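Local coordinates for hypothetical protein (Pseudomonas aeruginosa, PDB 2H1T) that is of unknown function but belongs to a putative glycolipid-binding family of the LolA and LolB clan and possibly takes part in glycolipid metabolism, at residues I105-P109 with G183-R187; S18-E22 with Q34-P38. All blocks are in the same frame, centred on the assembly; numbering follows the deposited sequence.

Contact 1: I105-P109 with G183-R187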
# COMPACT_ATOMS: atom_id res chain seq x y z
N ILE A 105 14.42 -11.04 -4.23
CA ILE A 105 13.70 -9.77 -4.04
C ILE A 105 13.35 -9.75 -2.57
O ILE A 105 12.77 -10.71 -2.08
CB ILE A 105 12.36 -9.75 -4.82
CG1 ILE A 105 12.56 -9.74 -6.35
CG2 ILE A 105 11.55 -8.52 -4.41
CD1 ILE A 105 11.40 -10.35 -7.13
N TRP A 106 13.63 -8.63 -1.89
CA TRP A 106 13.08 -8.33 -0.54
C TRP A 106 11.99 -7.29 -0.75
O TRP A 106 12.19 -6.33 -1.49
CB TRP A 106 14.16 -7.75 0.42
CG TRP A 106 13.55 -7.15 1.65
CD1 TRP A 106 13.22 -5.82 1.89
CD2 TRP A 106 13.12 -7.86 2.83
NE1 TRP A 106 12.60 -5.69 3.12
CE2 TRP A 106 12.55 -6.92 3.72
CE3 TRP A 106 13.15 -9.21 3.19
CZ2 TRP A 106 12.02 -7.29 4.96
CZ3 TRP A 106 12.63 -9.57 4.44
CH2 TRP A 106 12.08 -8.62 5.30
N PRO A 107 10.86 -7.43 -0.06
CA PRO A 107 10.46 -8.52 0.82
C PRO A 107 9.58 -9.56 0.15
O PRO A 107 8.36 -9.39 0.08
CB PRO A 107 9.67 -7.76 1.90
CG PRO A 107 9.07 -6.63 1.20
CD PRO A 107 9.91 -6.29 0.03
N SER A 108 10.18 -10.66 -0.30
CA SER A 108 9.35 -11.73 -0.89
C SER A 108 9.93 -13.10 -0.66
O SER A 108 11.06 -13.39 -1.05
CB SER A 108 9.12 -11.54 -2.37
OG SER A 108 8.42 -12.65 -2.95
N PRO A 109 9.11 -14.01 -0.12
CA PRO A 109 9.64 -15.37 0.01
C PRO A 109 9.47 -16.19 -1.28
O PRO A 109 9.94 -17.36 -1.37
CB PRO A 109 8.81 -15.94 1.16
CG PRO A 109 7.52 -15.31 0.98
CD PRO A 109 7.76 -13.90 0.47
N GLY A 183 9.04 -16.46 11.25
CA GLY A 183 9.21 -15.14 11.83
C GLY A 183 9.27 -14.03 10.80
O GLY A 183 9.27 -12.88 11.18
N LEU A 184 9.31 -14.36 9.50
CA LEU A 184 9.33 -13.33 8.46
C LEU A 184 8.11 -13.35 7.53
O LEU A 184 7.58 -12.29 7.23
CB LEU A 184 10.58 -13.43 7.59
CG LEU A 184 11.86 -12.94 8.27
CD1 LEU A 184 12.94 -12.99 7.24
CD2 LEU A 184 11.71 -11.57 8.78
N PHE A 185 7.71 -14.52 7.03
CA PHE A 185 6.56 -14.61 6.13
C PHE A 185 5.74 -15.83 6.41
O PHE A 185 6.31 -16.90 6.78
CB PHE A 185 7.01 -14.68 4.68
CG PHE A 185 7.84 -13.52 4.25
CD1 PHE A 185 7.23 -12.31 3.90
CD2 PHE A 185 9.21 -13.62 4.19
CE1 PHE A 185 8.00 -11.22 3.48
CE2 PHE A 185 10.00 -12.50 3.78
CZ PHE A 185 9.39 -11.30 3.44
N GLN A 186 4.43 -15.69 6.20
CA GLN A 186 3.51 -16.81 6.24
C GLN A 186 2.64 -16.87 4.97
O GLN A 186 1.96 -15.90 4.59
CB GLN A 186 2.61 -16.70 7.45
CG GLN A 186 1.79 -17.92 7.76
CD GLN A 186 0.85 -17.68 8.92
OE1 GLN A 186 0.71 -16.55 9.42
NE2 GLN A 186 0.18 -18.75 9.37
N ARG A 187 2.60 -18.03 4.36
CA ARG A 187 1.59 -18.28 3.35
C ARG A 187 0.17 -18.23 3.89
O ARG A 187 -0.16 -18.85 4.91
CB ARG A 187 1.85 -19.55 2.55
CG ARG A 187 1.43 -19.35 1.07
CD ARG A 187 2.28 -20.12 0.11
NE ARG A 187 1.61 -21.37 -0.14
CZ ARG A 187 2.18 -22.52 -0.48
NH1 ARG A 187 3.48 -22.67 -0.60
NH2 ARG A 187 1.39 -23.54 -0.67
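Ser108 turns its OG away from Phe185, where it is gripped by Glu22 OE1 and the backbone N of Phe110, with a weaker bond to Tyr50 OH; its backbone N, on the Phe185 side, lies 3.9 Å from Phe185 CZ. The serine ends a turn of type VI character, with a cis peptide bond before Pro107 and a weak closing bond from Ser108 N to Ile105 O, where strand 102-106 ends at one outer edge of the mixed sheet. Phe185 comes from the far-edge strand 185-187, where Leu184 and Phe185 form a classic beta bulge opposite Tyr181. With CG anti to the carbonyl carbon (chi1 -58°), the Phe185 ring reaches into the turn. Pro109 covers one face: its CD is 3.8 Å from the ring centroid and 11° off the normal, a CH-pi contact, while Pro109 CG meets Phe185 CG at 3.7 Å. Pro107 CB meets the ring at its edge and in its plane, 3.9 Å from Phe185 CZ. The same CB sits over the centre of the Trp106 indole, an arrangement consistent with the cis bond between them. Trp14 of the second subunit meets both aromatic rings, and strand 185-187 pairs with a strand of that chain. The planes of Trp106 and Phe185 stand at 60°, Trp106 CZ3 being 3.8 Å from Phe185 CZ, and Leu184 CD1 touches the indole edge at CZ3.

Contact 2: S18-E22 with Q34-P38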
# COMPACT_ATOMS: atom_id res chain seq x y z
N SER A 18 3.22 -2.24 10.68
CA SER A 18 2.72 -2.91 9.50
C SER A 18 3.79 -3.73 8.77
O SER A 18 4.95 -3.74 9.18
CB SER A 18 1.98 -1.94 8.60
OG SER A 18 2.86 -1.26 7.71
N SER A 19 3.36 -4.44 7.73
CA SER A 19 4.21 -5.44 7.03
C SER A 19 3.80 -5.54 5.57
O SER A 19 2.99 -4.73 5.03
CB SER A 19 4.09 -6.81 7.75
OG SER A 19 5.24 -7.66 7.58
N SER A 20 4.30 -6.58 4.94
CA SER A 20 4.04 -6.85 3.56
C SER A 20 2.84 -7.75 3.33
O SER A 20 2.46 -8.57 4.15
CB SER A 20 5.26 -7.50 2.92
OG SER A 20 5.72 -8.59 3.67
N TRP A 21 2.25 -7.58 2.16
CA TRP A 21 1.24 -8.49 1.69
C TRP A 21 1.53 -8.62 0.21
O TRP A 21 1.65 -7.59 -0.53
CB TRP A 21 -0.16 -7.91 1.93
CG TRP A 21 -1.17 -8.53 1.04
CD1 TRP A 21 -2.01 -9.56 1.33
CD2 TRP A 21 -1.38 -8.22 -0.34
NE1 TRP A 21 -2.76 -9.89 0.24
CE2 TRP A 21 -2.42 -9.07 -0.80
CE3 TRP A 21 -0.78 -7.32 -1.25
CZ2 TRP A 21 -2.88 -9.04 -2.13
CZ3 TRP A 21 -1.21 -7.29 -2.57
CH2 TRP A 21 -2.27 -8.13 -3.00
N GLU A 22 1.67 -9.86 -0.24
CA GLU A 22 2.00 -10.11 -1.62
C GLU A 22 1.02 -11.15 -2.16
O GLU A 22 0.79 -12.21 -1.55
CB GLU A 22 3.46 -10.63 -1.74
CG GLU A 22 3.83 -11.07 -3.13
CD GLU A 22 5.27 -11.47 -3.34
OE1 GLU A 22 5.94 -11.76 -2.37
OE2 GLU A 22 5.71 -11.48 -4.50
N GLN A 34 1.95 -8.62 -7.19
CA GLN A 34 1.69 -7.33 -6.62
C GLN A 34 2.01 -7.44 -5.14
O GLN A 34 1.41 -8.25 -4.41
CB GLN A 34 0.21 -6.96 -6.75
CG GLN A 34 -0.26 -6.72 -8.17
CD GLN A 34 -1.45 -5.71 -8.23
OE1 GLN A 34 -1.30 -4.55 -8.69
NE2 GLN A 34 -2.61 -6.14 -7.72
N LEU A 35 2.94 -6.60 -4.69
CA LEU A 35 3.45 -6.65 -3.34
C LEU A 35 3.25 -5.29 -2.69
O LEU A 35 3.64 -4.26 -3.22
CB LEU A 35 4.93 -7.08 -3.39
CG LEU A 35 5.78 -7.14 -2.14
CD1 LEU A 35 7.11 -7.89 -2.41
CD2 LEU A 35 6.07 -5.76 -1.59
N ARG A 36 2.60 -5.24 -1.54
CA ARG A 36 2.43 -3.94 -0.84
C ARG A 36 3.11 -4.03 0.49
O ARG A 36 3.00 -5.07 1.16
CB ARG A 36 0.93 -3.63 -0.65
CG ARG A 36 0.18 -3.55 -1.98
CD ARG A 36 -1.29 -3.25 -1.79
NE ARG A 36 -2.15 -3.98 -2.74
CZ ARG A 36 -3.14 -3.45 -3.46
NH1 ARG A 36 -3.39 -2.16 -3.42
NH2 ARG A 36 -3.87 -4.22 -4.25
N ALA A 37 3.79 -2.95 0.89
CA ALA A 37 4.66 -2.98 2.06
C ALA A 37 5.06 -1.56 2.46
O ALA A 37 4.93 -0.62 1.67
CB ALA A 37 5.93 -3.82 1.79
N PRO A 38 5.47 -1.39 3.72
CA PRO A 38 5.95 -0.11 4.20
C PRO A 38 7.43 0.06 3.90
O PRO A 38 8.19 -0.92 4.02
CB PRO A 38 5.73 -0.22 5.70
CG PRO A 38 5.91 -1.68 6.00
CD PRO A 38 5.42 -2.40 4.80
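Trp21 and Arg36 are joined by two backbone hydrogen bonds, Arg36 N to Trp21 O at 2.7 Å and almost straight (176° at the hydrogen), and Trp21 N to Arg36 O at 2.8 Å. They form a hydrogen-bonded pair of the antiparallel beta hairpin made by strands 16-26 and 30-38, and Glu22 with Leu35 is the non-hydrogen-bonded pair that follows. CA-H...O contacts supplement these bonds: Ser20 CA lies 3.2 Å from Arg36 O, so that this carbonyl receives two donors, and Glu22 CA lies 3.4 Å from Gln34 O. On the face carrying Trp21 and Arg36 the two side chains run side by side. Trp21 has CG anti to its own nitrogen (chi1 159°), which swings the six-membered ring along the arginine. There CZ3 of Trp21 is 3.4 Å from Arg36 NE, at the edge of the guanidinium, whose plane is turned 58° from the indole, and 3.3 Å from Gln34 O. The guanidinium goes on to a salt bridge from NH2 to Glu68 of the second subunit. The other face carries Glu22, its chain extended and its OE1 4.0 Å from Leu35 CD1; OE1 also bonds Ser108 OG, and OE2 is held by Ser33 OG and Tyr50 OH. At the strand end Pro38 packs on the serines, its CG 3.5 Å from Ser18 OG and its CD against Ser19 O. Ser18 OG bonds its counterpart in the second subunit, and Ser19 OG bonds Trp14 O there. The chemistry thus differs by face: a buried carboxylate held by neutral hydroxyls that could stabilise a charge on it if it is ionised, against a tryptophan beside an arginine whose charge is probably balanced by Glu68 of the second subunit.

The centres of contacts 1 and 2 lie 10 Å apart, and together they join the mixed sheet to the antiparallel one. The join combines one probable hydrogen bond, Ser108 OG to Glu22 OE1 at 2.7 Å, with packing of carbon against oxygen: Pro107 O lies 3.2 Å from Leu35 CD1 and Phe185 CE1 lies 3.5 Å from Ser20 OG. Trp14 of the second subunit reaches both, so the junction is completed by the dimer. No active site is known here. A bound methylpentanediol lies about 5 Å from the side chain of Trp106, and an ethanediol about 3 Å from that of Trp21; both probably come from the crystallisation liquor.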